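Local coordinates for protein beta-1,4-exocellulase (PDB 4B4H) that hydrolyses cellulose as a family 6 cellobiohydrolase, probably releasing cellobiose from chain ends, and is represented here by its catalytic domain, at residues E369-D374 with P399-W404; D61-A66 with W119-Y124; S196-S201 with Q267-A272; A32-A37 with G335-V340; D318-P323 with C327-A332. All blocks are in the same frame, centred on the assembly; numbering follows the deposited sequence.

Interaction 1: E369-D374 with P399-W404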
# COMPACT_ATOMS: atom_id res chain seq x y z
N GLU A 369 -13.36 19.07 4.89
CA GLU A 369 -13.55 17.71 4.38
C GLU A 369 -13.22 16.61 5.40
O GLU A 369 -13.18 15.42 5.06
CB GLU A 369 -12.75 17.52 3.08
CG GLU A 369 -13.18 18.44 1.94
CD GLU A 369 -14.65 18.28 1.56
OE1 GLU A 369 -15.04 17.17 1.14
OE2 GLU A 369 -15.40 19.27 1.68
N GLY A 370 -13.00 17.03 6.64
CA GLY A 370 -12.84 16.12 7.77
C GLY A 370 -11.53 15.35 7.77
O GLY A 370 -11.53 14.13 7.70
N LYS A 371 -10.42 16.07 7.84
CA LYS A 371 -9.10 15.43 7.87
C LYS A 371 -8.25 15.91 9.04
O LYS A 371 -7.58 16.95 8.96
CB LYS A 371 -8.39 15.60 6.53
CG LYS A 371 -9.12 14.91 5.38
CD LYS A 371 -8.27 14.88 4.13
CE LYS A 371 -8.95 14.08 3.03
NZ LYS A 371 -7.97 13.80 1.95
N GLY A 372 -8.28 15.14 10.13
CA GLY A 372 -7.60 15.48 11.37
C GLY A 372 -6.09 15.42 11.28
O GLY A 372 -5.53 14.60 10.54
N PHE A 373 -5.43 16.28 12.05
CA PHE A 373 -3.97 16.35 12.07
C PHE A 373 -3.36 15.08 12.68
O PHE A 373 -3.60 14.77 13.84
CB PHE A 373 -3.54 17.61 12.84
CG PHE A 373 -2.06 17.76 13.02
CD1 PHE A 373 -1.16 17.49 11.98
CD2 PHE A 373 -1.55 18.24 14.23
CE1 PHE A 373 0.20 17.66 12.16
CE2 PHE A 373 -0.19 18.42 14.41
CZ PHE A 373 0.69 18.13 13.37
N ASP A 374 -2.59 14.34 11.88
CA ASP A 374 -1.93 13.12 12.35
C ASP A 374 -0.46 13.44 12.55
O ASP A 374 0.24 13.77 11.59
CB ASP A 374 -2.11 12.00 11.31
CG ASP A 374 -1.68 10.62 11.83
OD1 ASP A 374 -0.61 10.49 12.45
OD2 ASP A 374 -2.41 9.63 11.56
N PRO A 399 1.18 19.36 2.31
CA PRO A 399 -0.25 19.69 2.26
C PRO A 399 -1.13 18.54 2.78
O PRO A 399 -0.61 17.51 3.22
CB PRO A 399 -0.49 19.95 0.77
CG PRO A 399 0.52 19.10 0.06
CD PRO A 399 1.69 18.89 1.00
N ILE A 400 -2.45 18.74 2.78
CA ILE A 400 -3.40 17.68 3.11
C ILE A 400 -3.18 16.46 2.20
O ILE A 400 -2.75 16.59 1.03
CB ILE A 400 -4.84 18.23 3.08
CG1 ILE A 400 -5.17 18.84 4.45
CG2 ILE A 400 -5.87 17.17 2.68
CD1 ILE A 400 -6.51 19.54 4.52
N SER A 401 -3.43 15.29 2.77
CA SER A 401 -3.27 14.02 2.06
C SER A 401 -3.94 14.08 0.69
O SER A 401 -5.09 14.51 0.57
CB SER A 401 -3.84 12.88 2.90
OG SER A 401 -4.02 11.70 2.13
N GLY A 402 -3.20 13.66 -0.34
CA GLY A 402 -3.68 13.66 -1.72
C GLY A 402 -3.44 14.95 -2.49
O GLY A 402 -3.54 14.96 -3.72
N HIS A 403 -3.14 16.04 -1.78
CA HIS A 403 -2.84 17.33 -2.41
C HIS A 403 -1.44 17.29 -2.94
O HIS A 403 -0.60 16.60 -2.40
CB HIS A 403 -2.98 18.46 -1.39
CG HIS A 403 -4.40 18.88 -1.13
ND1 HIS A 403 -4.73 20.16 -0.87
CD2 HIS A 403 -5.59 18.15 -1.14
CE1 HIS A 403 -6.07 20.24 -0.68
NE2 HIS A 403 -6.59 19.02 -0.86
N TRP A 404 -1.19 18.05 -4.00
CA TRP A 404 0.11 18.02 -4.64
C TRP A 404 1.22 18.53 -3.75
O TRP A 404 1.09 19.59 -3.14
CB TRP A 404 0.07 18.80 -5.95
CG TRP A 404 1.26 18.44 -6.79
CD1 TRP A 404 2.37 19.22 -7.05
CD2 TRP A 404 1.52 17.16 -7.44
NE1 TRP A 404 3.27 18.53 -7.82
CE2 TRP A 404 2.82 17.29 -8.09
CE3 TRP A 404 0.82 15.95 -7.54
CZ2 TRP A 404 3.37 16.26 -8.83
CZ3 TRP A 404 1.39 14.92 -8.28
CH2 TRP A 404 2.63 15.07 -8.91
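K371 reaches across to I400 and S401, and its side chain carries the whole contact from the 369-374 side. The close-packed part is aliphatic: K371 CD lies 3.6 Å from I400 CG2, where the lysine chain and the isoleucine branch cross at a slant. With K371 CG beside the backbone N (chi1 -63°) and the rest of the chain extended, the ammonium is carried past I400 to the next residue. There, at the surface, the grip is looser. K371 NZ gives only a weak hydrogen bond, 3.3 Å long, to S401 O, and the same nitrogen stays 4.3 Å from S401 CB. The acceptor carbonyl belongs to a type II beta turn from I400 to H403, closed by H403 N to I400 O at 2.9 Å, with G402 at positive phi. The H403 ring lies against its own turn, one face under I400 CB, and its NE2 is 6.1 Å from K371 NZ. N95 also touches K371, and S358 holds the turn through backbone bonds. With D41 beside K371 and K353 near S401, both predicted substrate-binding residues, these two parts of one loop belong to the surface around the probable cellulose-binding site of a family 6 cellobiohydrolase.

Interaction 2: D61-A66 with W119-Y124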
# COMPACT_ATOMS: atom_id res chain seq x y z
N ASP A 61 -16.09 8.23 -14.75
CA ASP A 61 -15.17 9.04 -15.56
C ASP A 61 -13.82 8.37 -15.83
O ASP A 61 -13.36 8.35 -16.98
CB ASP A 61 -14.92 10.41 -14.92
CG ASP A 61 -16.05 11.40 -15.14
OD1 ASP A 61 -16.74 11.32 -16.19
OD2 ASP A 61 -16.25 12.26 -14.25
N HIS A 62 -13.17 7.83 -14.79
CA HIS A 62 -11.89 7.12 -14.99
C HIS A 62 -12.05 5.85 -15.78
O HIS A 62 -11.17 5.47 -16.54
CB HIS A 62 -11.23 6.77 -13.66
CG HIS A 62 -10.58 7.94 -12.97
ND1 HIS A 62 -9.42 8.49 -13.40
CD2 HIS A 62 -10.96 8.66 -11.83
CE1 HIS A 62 -9.07 9.50 -12.58
NE2 HIS A 62 -10.02 9.61 -11.63
N LEU A 63 -13.17 5.15 -15.58
CA LEU A 63 -13.37 3.89 -16.29
C LEU A 63 -13.61 4.08 -17.79
O LEU A 63 -13.09 3.32 -18.62
CB LEU A 63 -14.50 3.08 -15.65
CG LEU A 63 -14.21 2.61 -14.21
CD1 LEU A 63 -15.44 1.91 -13.68
CD2 LEU A 63 -12.98 1.71 -14.15
N GLU A 64 -14.39 5.11 -18.13
CA GLU A 64 -14.59 5.56 -19.51
C GLU A 64 -13.26 5.93 -20.17
O GLU A 64 -13.02 5.57 -21.32
CB GLU A 64 -15.56 6.74 -19.55
CG GLU A 64 -17.00 6.34 -19.27
CD GLU A 64 -18.01 7.43 -19.55
OE1 GLU A 64 -17.63 8.62 -19.58
OE2 GLU A 64 -19.21 7.09 -19.72
N GLU A 65 -12.40 6.63 -19.43
CA GLU A 65 -11.08 6.98 -19.95
C GLU A 65 -10.24 5.72 -20.18
O GLU A 65 -9.55 5.59 -21.20
CB GLU A 65 -10.38 7.99 -19.03
CG GLU A 65 -8.97 8.40 -19.46
CD GLU A 65 -8.91 9.20 -20.76
OE1 GLU A 65 -9.96 9.50 -21.36
OE2 GLU A 65 -7.78 9.53 -21.21
N ALA A 66 -10.30 4.77 -19.24
CA ALA A 66 -9.58 3.51 -19.41
C ALA A 66 -10.01 2.74 -20.68
O ALA A 66 -9.18 2.17 -21.40
CB ALA A 66 -9.72 2.62 -18.18
N TRP A 119 -20.06 -3.09 -12.46
CA TRP A 119 -20.93 -3.98 -13.20
C TRP A 119 -21.20 -3.46 -14.58
O TRP A 119 -21.13 -4.21 -15.54
CB TRP A 119 -22.23 -4.23 -12.45
CG TRP A 119 -22.21 -5.47 -11.60
CD1 TRP A 119 -22.28 -5.56 -10.21
CD2 TRP A 119 -22.13 -6.87 -12.06
NE1 TRP A 119 -22.24 -6.86 -9.79
CE2 TRP A 119 -22.15 -7.70 -10.85
CE3 TRP A 119 -22.02 -7.48 -13.31
CZ2 TRP A 119 -22.08 -9.08 -10.92
CZ3 TRP A 119 -21.97 -8.88 -13.36
CH2 TRP A 119 -21.99 -9.66 -12.20
N ASP A 120 -21.50 -2.17 -14.71
CA ASP A 120 -21.76 -1.60 -16.03
C ASP A 120 -20.62 -1.97 -16.96
O ASP A 120 -20.83 -2.49 -18.06
CB ASP A 120 -21.87 -0.08 -15.98
CG ASP A 120 -23.10 0.40 -15.24
OD1 ASP A 120 -24.11 -0.33 -15.18
OD2 ASP A 120 -23.05 1.52 -14.70
N PHE A 121 -19.40 -1.73 -16.48
CA PHE A 121 -18.21 -1.91 -17.29
C PHE A 121 -17.80 -3.36 -17.59
O PHE A 121 -16.92 -3.60 -18.42
CB PHE A 121 -17.07 -1.06 -16.72
CG PHE A 121 -17.29 0.43 -16.93
CD1 PHE A 121 -18.06 1.17 -16.03
CD2 PHE A 121 -16.77 1.07 -18.05
CE1 PHE A 121 -18.29 2.52 -16.24
CE2 PHE A 121 -17.00 2.42 -18.27
CZ PHE A 121 -17.75 3.16 -17.36
N ALA A 122 -18.47 -4.33 -16.96
CA ALA A 122 -18.21 -5.75 -17.19
C ALA A 122 -18.50 -6.14 -18.64
O ALA A 122 -17.99 -7.15 -19.13
CB ALA A 122 -19.04 -6.60 -16.25
N ASP A 123 -19.31 -5.31 -19.30
CA ASP A 123 -19.69 -5.52 -20.70
C ASP A 123 -18.52 -5.37 -21.68
O ASP A 123 -18.59 -5.84 -22.81
CB ASP A 123 -20.86 -4.60 -21.09
CG ASP A 123 -20.49 -3.12 -21.13
OD1 ASP A 123 -19.52 -2.68 -20.47
OD2 ASP A 123 -21.21 -2.37 -21.84
N TYR A 124 -17.45 -4.72 -21.23
CA TYR A 124 -16.24 -4.62 -22.02
C TYR A 124 -15.21 -5.64 -21.55
O TYR A 124 -14.59 -5.46 -20.50
CB TYR A 124 -15.68 -3.19 -22.02
CG TYR A 124 -14.38 -3.05 -22.78
CD1 TYR A 124 -14.17 -3.73 -23.98
CD2 TYR A 124 -13.36 -2.24 -22.30
CE1 TYR A 124 -12.97 -3.62 -24.67
CE2 TYR A 124 -12.16 -2.11 -22.98
CZ TYR A 124 -11.98 -2.80 -24.17
OH TYR A 124 -10.79 -2.67 -24.86
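F121 of helix 103-121 meets L63 and E64, and its ring supplies nearly all that the 119-124 segment gives to the contact. Before it, W119 rests on I177 and P178. At F121 the chain sets CG beside the backbone N (chi1 -70°), sending the ring toward helix 59-70. L63 CB sits over the middle of one face of the F121 ring, 3.6 Å from the centroid and 10° off the normal, a well-centred CH-pi contact. From the same residue L63 CD1 comes within 3.6 Å of F121 CD1, so a methyl and a methylene share that face. E64 approaches differently: its CG lies in the ring plane at the edge, 3.8 Å from F121 CZ, and the two side chains cross at about a right angle. The E64 carboxylate goes on to a salt bridge with R60. After F121 the backbone folds into a type I beta turn reaching Y124, whose N bonds F121 O at 3.1 Å. Y124 OH then meets S70 OG, farther along helix 59-70. V67 of that helix touches the side chains of F121 and Y124. Beneath the pair run parallel strands: L63 packs on I77 of strand 75-81 and I129 of strand 127-133, while A66 reaches L75 and L127, placing the two helices side by side on the sheet.

Interaction 3: S196-S201 with Q267-A272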
# COMPACT_ATOMS: atom_id res chain seq x y z
N SER A 196 5.87 -13.73 15.37
CA SER A 196 4.68 -13.56 16.21
C SER A 196 3.44 -12.97 15.53
O SER A 196 2.33 -13.14 16.03
CB SER A 196 5.01 -12.73 17.46
OG SER A 196 5.70 -11.54 17.16
N ASN A 197 3.62 -12.30 14.39
CA ASN A 197 2.47 -11.71 13.69
C ASN A 197 2.22 -12.16 12.25
O ASN A 197 1.13 -11.94 11.72
CB ASN A 197 2.45 -10.17 13.81
CG ASN A 197 3.76 -9.53 13.39
OD1 ASN A 197 4.51 -10.09 12.60
ND2 ASN A 197 4.02 -8.34 13.93
N PHE A 198 3.20 -12.82 11.64
CA PHE A 198 3.08 -13.32 10.26
C PHE A 198 1.95 -14.35 10.14
O PHE A 198 0.97 -14.13 9.41
CB PHE A 198 4.43 -13.90 9.81
CG PHE A 198 4.45 -14.43 8.40
CD1 PHE A 198 3.99 -15.71 8.12
CD2 PHE A 198 4.98 -13.66 7.37
CE1 PHE A 198 4.03 -16.21 6.83
CE2 PHE A 198 5.01 -14.16 6.07
CZ PHE A 198 4.54 -15.43 5.81
N GLY A 199 2.06 -15.46 10.87
CA GLY A 199 0.99 -16.47 10.93
C GLY A 199 -0.37 -15.90 11.32
O GLY A 199 -1.38 -16.18 10.66
N PRO A 200 -0.42 -15.11 12.41
CA PRO A 200 -1.68 -14.47 12.84
C PRO A 200 -2.34 -13.58 11.77
O PRO A 200 -3.57 -13.57 11.64
CB PRO A 200 -1.23 -13.65 14.05
CG PRO A 200 -0.10 -14.43 14.61
CD PRO A 200 0.64 -14.95 13.42
N SER A 201 -1.53 -12.86 10.99
CA SER A 201 -2.04 -12.08 9.87
C SER A 201 -2.65 -13.00 8.82
O SER A 201 -3.73 -12.72 8.30
CB SER A 201 -0.93 -11.23 9.25
OG SER A 201 -0.47 -10.26 10.16
N GLN A 267 6.72 -13.49 -1.03
CA GLN A 267 6.90 -14.87 -1.51
C GLN A 267 6.60 -15.90 -0.43
O GLN A 267 5.89 -16.87 -0.69
CB GLN A 267 8.26 -15.09 -2.16
CG GLN A 267 8.40 -14.41 -3.51
CD GLN A 267 9.78 -14.61 -4.11
OE1 GLN A 267 10.76 -14.73 -3.38
NE2 GLN A 267 9.85 -14.66 -5.43
N ASP A 268 7.12 -15.66 0.77
CA ASP A 268 6.78 -16.51 1.92
C ASP A 268 5.29 -16.42 2.27
O ASP A 268 4.65 -17.43 2.48
CB ASP A 268 7.64 -16.16 3.13
CG ASP A 268 8.98 -16.90 3.13
OD1 ASP A 268 9.30 -17.60 2.14
OD2 ASP A 268 9.72 -16.80 4.13
N LEU A 269 4.75 -15.20 2.30
CA LEU A 269 3.34 -14.99 2.61
C LEU A 269 2.45 -15.75 1.62
O LEU A 269 1.48 -16.39 2.03
CB LEU A 269 3.01 -13.49 2.64
CG LEU A 269 1.66 -13.01 3.15
CD1 LEU A 269 1.54 -13.11 4.67
CD2 LEU A 269 1.42 -11.59 2.68
N ARG A 270 2.82 -15.70 0.33
CA ARG A 270 2.06 -16.36 -0.74
C ARG A 270 1.90 -17.86 -0.44
O ARG A 270 0.80 -18.40 -0.54
CB ARG A 270 2.72 -16.15 -2.10
CG ARG A 270 1.86 -16.66 -3.24
CD ARG A 270 2.60 -16.67 -4.56
NE ARG A 270 1.77 -17.27 -5.59
CZ ARG A 270 1.67 -18.58 -5.82
NH1 ARG A 270 2.38 -19.44 -5.09
NH2 ARG A 270 0.87 -19.03 -6.78
N GLN A 271 3.00 -18.50 -0.05
CA GLN A 271 3.00 -19.91 0.34
C GLN A 271 2.17 -20.18 1.60
O GLN A 271 1.37 -21.10 1.62
CB GLN A 271 4.43 -20.45 0.48
CG GLN A 271 5.17 -20.67 -0.84
CD GLN A 271 4.28 -21.19 -1.96
OE1 GLN A 271 3.52 -22.15 -1.78
NE2 GLN A 271 4.36 -20.55 -3.12
N ALA A 272 2.36 -19.35 2.62
CA ALA A 272 1.57 -19.45 3.85
C ALA A 272 0.07 -19.37 3.56
O ALA A 272 -0.72 -20.15 4.10
CB ALA A 272 1.97 -18.39 4.85
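F198 pushes its ring into helix 262-276 between L269 and A272, and its conformation decides the contact. With CG anti to N and next to the carbonyl carbon (chi1 -179°), the side chain leaves the first turn of helix 198-209 and carries the far end of the ring to the neighbouring backbone. F198 CZ lies just 3.4 Å from L269 CA, the closest approach between the segments. Around this point the ring is met from several directions. D268 C and L269 N lie at its edge, near the ring plane, so the tip of the phenyl abuts the main chain of the other helix. L269 also has its CG opposite N (chi1 -170°), and the bend at chi2 places CD1 over one ring face, 4.2 Å from the F198 centroid; this is a CH-pi contact, 27° off the normal. One helical turn on, A272 CB comes obliquely to 3.6 Å from F198 CE1. Besides its carbonyl carbon, D268 brings its CB near F198 CZ, while D268 OD2 is hydrogen-bonded to Y259 OH. On the opposite helix S201 OG folds back to N197 O at 2.8 Å, and S201 N bonds that oxygen from the other face of the carbonyl plane, so two donors hold it. Farther out, N197 and S201 touch helices 140-143 and 189-192. L269 packs on M284 of strand 283-287 and on A186, just past strand 180-185, so the two helices meet beside the parallel sheet.

Interaction 4: A32-A37 with G335-V340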
# COMPACT_ATOMS: atom_id res chain seq x y z
N ALA A 32 5.39 11.10 -16.32
CA ALA A 32 3.98 11.47 -16.36
C ALA A 32 3.09 10.47 -17.12
O ALA A 32 1.87 10.55 -17.01
CB ALA A 32 3.80 12.88 -16.91
N ASN A 33 3.71 9.55 -17.86
CA ASN A 33 3.01 8.50 -18.60
C ASN A 33 2.97 7.17 -17.85
O ASN A 33 2.67 6.13 -18.45
CB ASN A 33 3.69 8.28 -19.96
CG ASN A 33 3.69 9.52 -20.84
OD1 ASN A 33 4.74 10.05 -21.19
ND2 ASN A 33 2.50 9.98 -21.20
N GLU A 34 3.30 7.19 -16.56
CA GLU A 34 3.27 5.97 -15.78
C GLU A 34 1.86 5.76 -15.25
O GLU A 34 1.12 6.73 -15.08
CB GLU A 34 4.29 6.02 -14.64
CG GLU A 34 5.73 6.04 -15.13
CD GLU A 34 6.05 4.95 -16.14
OE1 GLU A 34 5.79 3.76 -15.87
OE2 GLU A 34 6.56 5.29 -17.22
N SER A 35 1.49 4.49 -15.05
CA SER A 35 0.19 4.11 -14.48
C SER A 35 0.16 4.24 -12.95
O SER A 35 1.04 3.72 -12.25
CB SER A 35 -0.13 2.67 -14.87
OG SER A 35 -1.42 2.29 -14.40
N THR A 36 -0.89 4.91 -12.45
CA THR A 36 -1.13 5.08 -11.00
C THR A 36 -2.57 4.67 -10.70
O THR A 36 -3.45 4.78 -11.56
CB THR A 36 -0.82 6.52 -10.48
OG1 THR A 36 -1.63 7.50 -11.16
CG2 THR A 36 0.66 6.89 -10.68
N ALA A 37 -2.80 4.20 -9.48
CA ALA A 37 -4.13 3.77 -9.09
C ALA A 37 -5.05 4.96 -8.83
O ALA A 37 -4.58 6.03 -8.47
CB ALA A 37 -4.04 2.88 -7.85
N GLY A 335 10.44 4.37 -7.22
CA GLY A 335 10.92 3.01 -7.40
C GLY A 335 10.88 2.51 -8.82
O GLY A 335 10.65 3.28 -9.76
N GLU A 336 11.13 1.21 -8.97
CA GLU A 336 10.98 0.52 -10.25
C GLU A 336 9.62 0.84 -10.86
O GLU A 336 8.60 0.88 -10.15
CB GLU A 336 11.13 -0.99 -10.10
CG GLU A 336 11.35 -1.74 -11.42
CD GLU A 336 11.74 -3.19 -11.21
OE1 GLU A 336 12.18 -3.54 -10.09
OE2 GLU A 336 11.61 -4.00 -12.18
N ARG A 337 9.61 1.09 -12.16
CA ARG A 337 8.38 1.40 -12.85
C ARG A 337 7.48 0.16 -12.96
O ARG A 337 7.95 -0.98 -12.88
CB ARG A 337 8.68 2.03 -14.22
CG ARG A 337 8.70 3.56 -14.20
CD ARG A 337 9.76 4.15 -13.27
NE ARG A 337 11.08 4.15 -13.88
CZ ARG A 337 12.24 4.30 -13.23
NH1 ARG A 337 12.29 4.42 -11.90
NH2 ARG A 337 13.36 4.29 -13.94
N PRO A 338 6.17 0.38 -13.06
CA PRO A 338 5.22 -0.72 -13.13
C PRO A 338 5.60 -1.79 -14.18
O PRO A 338 5.86 -1.47 -15.33
CB PRO A 338 3.92 -0.02 -13.48
CG PRO A 338 4.05 1.28 -12.75
CD PRO A 338 5.48 1.69 -12.97
N THR A 339 5.70 -3.03 -13.72
CA THR A 339 6.25 -4.11 -14.54
C THR A 339 5.61 -5.45 -14.19
O THR A 339 5.22 -5.70 -13.04
CB THR A 339 7.79 -4.19 -14.40
OG1 THR A 339 8.31 -5.04 -15.43
CG2 THR A 339 8.20 -4.76 -13.07
N VAL A 340 5.49 -6.31 -15.21
CA VAL A 340 4.67 -7.52 -15.17
C VAL A 340 5.49 -8.75 -14.79
O VAL A 340 6.57 -8.96 -15.34
CB VAL A 340 3.98 -7.73 -16.53
CG1 VAL A 340 3.11 -8.98 -16.52
CG2 VAL A 340 3.17 -6.50 -16.92
O HOH W 1 6.05 0.95 -17.00
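E34 packs against R337 and P338 where the loop entering strand 38-40 meets the segment entering strand 339-340, the antiparallel edge strand on the otherwise largely parallel sheet of this family 6 catalytic domain. E34 CB leaves the backbone toward 335-340. E34 CG, placed beside the backbone N (chi1 -66°), comes 4.0 Å from R337 CG, and the bend at chi2 then turns E34 CD over that same methylene at 3.6 Å. At the tip, E34 OE1 touches R337 CG at 3.4 Å and P338 CD at 3.6 Å, so the carboxylate rests against aliphatic carbons. The opposite charges do not pair: R337 NE stays 5.7 Å from E34 OE1. Bends at chi2 and chi3 curl the arginine back over its own segment, where NH1 bonds G335 O and NH2 reaches P418 O near the C-terminus. Next to E34, S35 O lies against P338 CG at van der Waals distance, while the S35 hydroxyl is bonded to Y13 O. W351 also touches E34, R337 and P338. The polar link between the segments is a single water that donates both of its hydrogens, to E34 OE1 at 3.0 Å and to P338 O at 2.9 Å.

Interaction 5: D318-P323 with C327-A332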
# COMPACT_ATOMS: atom_id res chain seq x y z
N ASP A 318 16.69 1.28 2.08
CA ASP A 318 15.64 1.89 2.89
C ASP A 318 16.32 2.58 4.06
O ASP A 318 16.77 1.90 4.99
CB ASP A 318 14.67 0.80 3.38
CG ASP A 318 13.48 1.36 4.17
OD1 ASP A 318 13.47 2.54 4.58
OD2 ASP A 318 12.54 0.56 4.38
N ARG A 319 16.40 3.91 3.99
CA ARG A 319 17.15 4.70 4.97
C ARG A 319 16.30 5.27 6.10
O ARG A 319 16.75 6.11 6.88
CB ARG A 319 17.90 5.85 4.29
CG ARG A 319 18.88 5.38 3.22
CD ARG A 319 19.83 6.50 2.85
NE ARG A 319 19.11 7.72 2.49
CZ ARG A 319 18.69 8.01 1.26
NH1 ARG A 319 18.97 7.19 0.25
NH2 ARG A 319 18.03 9.14 1.02
N ARG A 320 15.07 4.80 6.23
CA ARG A 320 14.19 5.34 7.26
C ARG A 320 14.73 5.09 8.67
O ARG A 320 15.56 4.22 8.89
CB ARG A 320 12.82 4.74 7.12
CG ARG A 320 12.04 5.29 5.95
CD ARG A 320 10.68 4.63 5.89
NE ARG A 320 10.77 3.23 5.48
CZ ARG A 320 9.74 2.39 5.46
NH1 ARG A 320 8.54 2.78 5.89
NH2 ARG A 320 9.92 1.14 5.04
N ILE A 321 14.22 5.85 9.64
CA ILE A 321 14.66 5.65 11.03
C ILE A 321 14.08 4.34 11.57
O ILE A 321 14.74 3.62 12.32
CB ILE A 321 14.30 6.85 11.94
CG1 ILE A 321 15.00 8.12 11.43
CG2 ILE A 321 14.67 6.57 13.40
CD1 ILE A 321 14.58 9.42 12.10
N HIS A 322 12.86 4.03 11.16
CA HIS A 322 12.10 2.89 11.66
C HIS A 322 11.10 2.51 10.62
O HIS A 322 10.56 3.40 9.96
CB HIS A 322 11.36 3.32 12.91
CG HIS A 322 10.72 2.18 13.65
ND1 HIS A 322 9.49 1.73 13.37
CD2 HIS A 322 11.18 1.42 14.73
CE1 HIS A 322 9.18 0.72 14.19
NE2 HIS A 322 10.21 0.53 15.03
N PRO A 323 10.82 1.20 10.45
CA PRO A 323 9.87 0.82 9.38
C PRO A 323 8.42 1.28 9.59
O PRO A 323 7.66 1.31 8.64
CB PRO A 323 9.98 -0.72 9.32
CG PRO A 323 10.56 -1.13 10.62
CD PRO A 323 11.39 0.02 11.13
N CYS A 327 4.87 8.40 6.75
CA CYS A 327 4.36 9.67 6.20
C CYS A 327 5.43 10.51 5.53
O CYS A 327 6.39 10.94 6.17
CB CYS A 327 3.60 10.52 7.24
SG CYS A 327 2.79 11.91 6.46
N ASN A 328 5.19 10.81 4.25
CA ASN A 328 6.05 11.68 3.43
C ASN A 328 7.55 11.54 3.74
O ASN A 328 8.21 12.51 4.17
CB ASN A 328 5.61 13.16 3.60
CG ASN A 328 4.18 13.41 3.11
OD1 ASN A 328 3.75 12.85 2.11
ND2 ASN A 328 3.44 14.24 3.84
N GLN A 329 8.08 10.34 3.55
CA GLN A 329 9.39 9.99 4.10
C GLN A 329 10.58 10.69 3.44
O GLN A 329 10.78 10.59 2.22
CB GLN A 329 9.55 8.46 4.14
CG GLN A 329 8.75 7.82 5.26
CD GLN A 329 9.24 8.28 6.62
OE1 GLN A 329 10.35 7.92 7.04
NE2 GLN A 329 8.43 9.08 7.31
N ALA A 330 11.35 11.41 4.25
CA ALA A 330 12.50 12.21 3.78
C ALA A 330 13.49 11.39 2.96
O ALA A 330 13.93 10.33 3.39
CB ALA A 330 13.21 12.87 4.97
N GLY A 331 13.85 11.92 1.79
CA GLY A 331 14.88 11.28 0.98
C GLY A 331 14.43 10.14 0.11
O GLY A 331 15.23 9.57 -0.63
N ALA A 332 13.14 9.79 0.16
CA ALA A 332 12.65 8.67 -0.62
C ALA A 332 12.81 8.95 -2.12
O ALA A 332 12.89 10.11 -2.56
CB ALA A 332 11.21 8.35 -0.27
O HOH W 2 16.99 7.94 -1.30
O HOH W 3 16.82 9.94 3.58
O HOH W 4 12.35 7.55 8.86
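Beside the predicted substrate-binding residues N228 and H188 of the family 6 catalytic domain, R320 and Q329 bring together two arms of one long loop. The Q329 side chain crosses that of R320 at about a right angle, Q329 OE1 lying 3.3 Å from R320 CG. R320 is bent at chi3, which turns its guanidinium back to D318 for a side-on grip: NE and NH2 each take one carboxylate oxygen, both in the guanidinium plane and nearly straight (170° and 169°). D318 OD1 also accepts from R320 N, forming an Asx turn, so the arginine is fixed at both ends. R320 NH1 goes to N325 O and, weakly, to N228 OD1. Q329 is held from its own side, with NE2 bonded to C327 O and S392 O. C327 is disulfide-linked to C377, and N328 N bonds D359, the predicted proton acceptor. At the other end of the contact the type II turn from Q329 to A332 presents G331 O to R319, whose NH2 makes a weak bond to it of 3.3 Å at 125°. One water links R319 NH2 to A330 O. Another accepts from I321 N at 2.6 Å and donates to Q329 OE1 at 2.7 Å.

Interactions 2 and 3 are apolar helix-helix contacts in which one phenylalanine ring meets aliphatic groups of its partner, and in interaction 3 also its backbone; they join different helix pairs of the sheet-based fold, their centres 35 Å apart. The other three join loops and rely more on polar atoms. Interaction 1 is a surface contact with one weak lysine bond, while interaction 5, partly buried, adds waters and a tight internal salt bridge; both lie near predicted substrate-binding residues, and their nearest atoms are about 5 Å apart. S358 touches both, bonding the turn of 399-404 and N328. Interaction 4 is partly buried and closes the longest stretch of chain, containing interactions 2, 3 and 5.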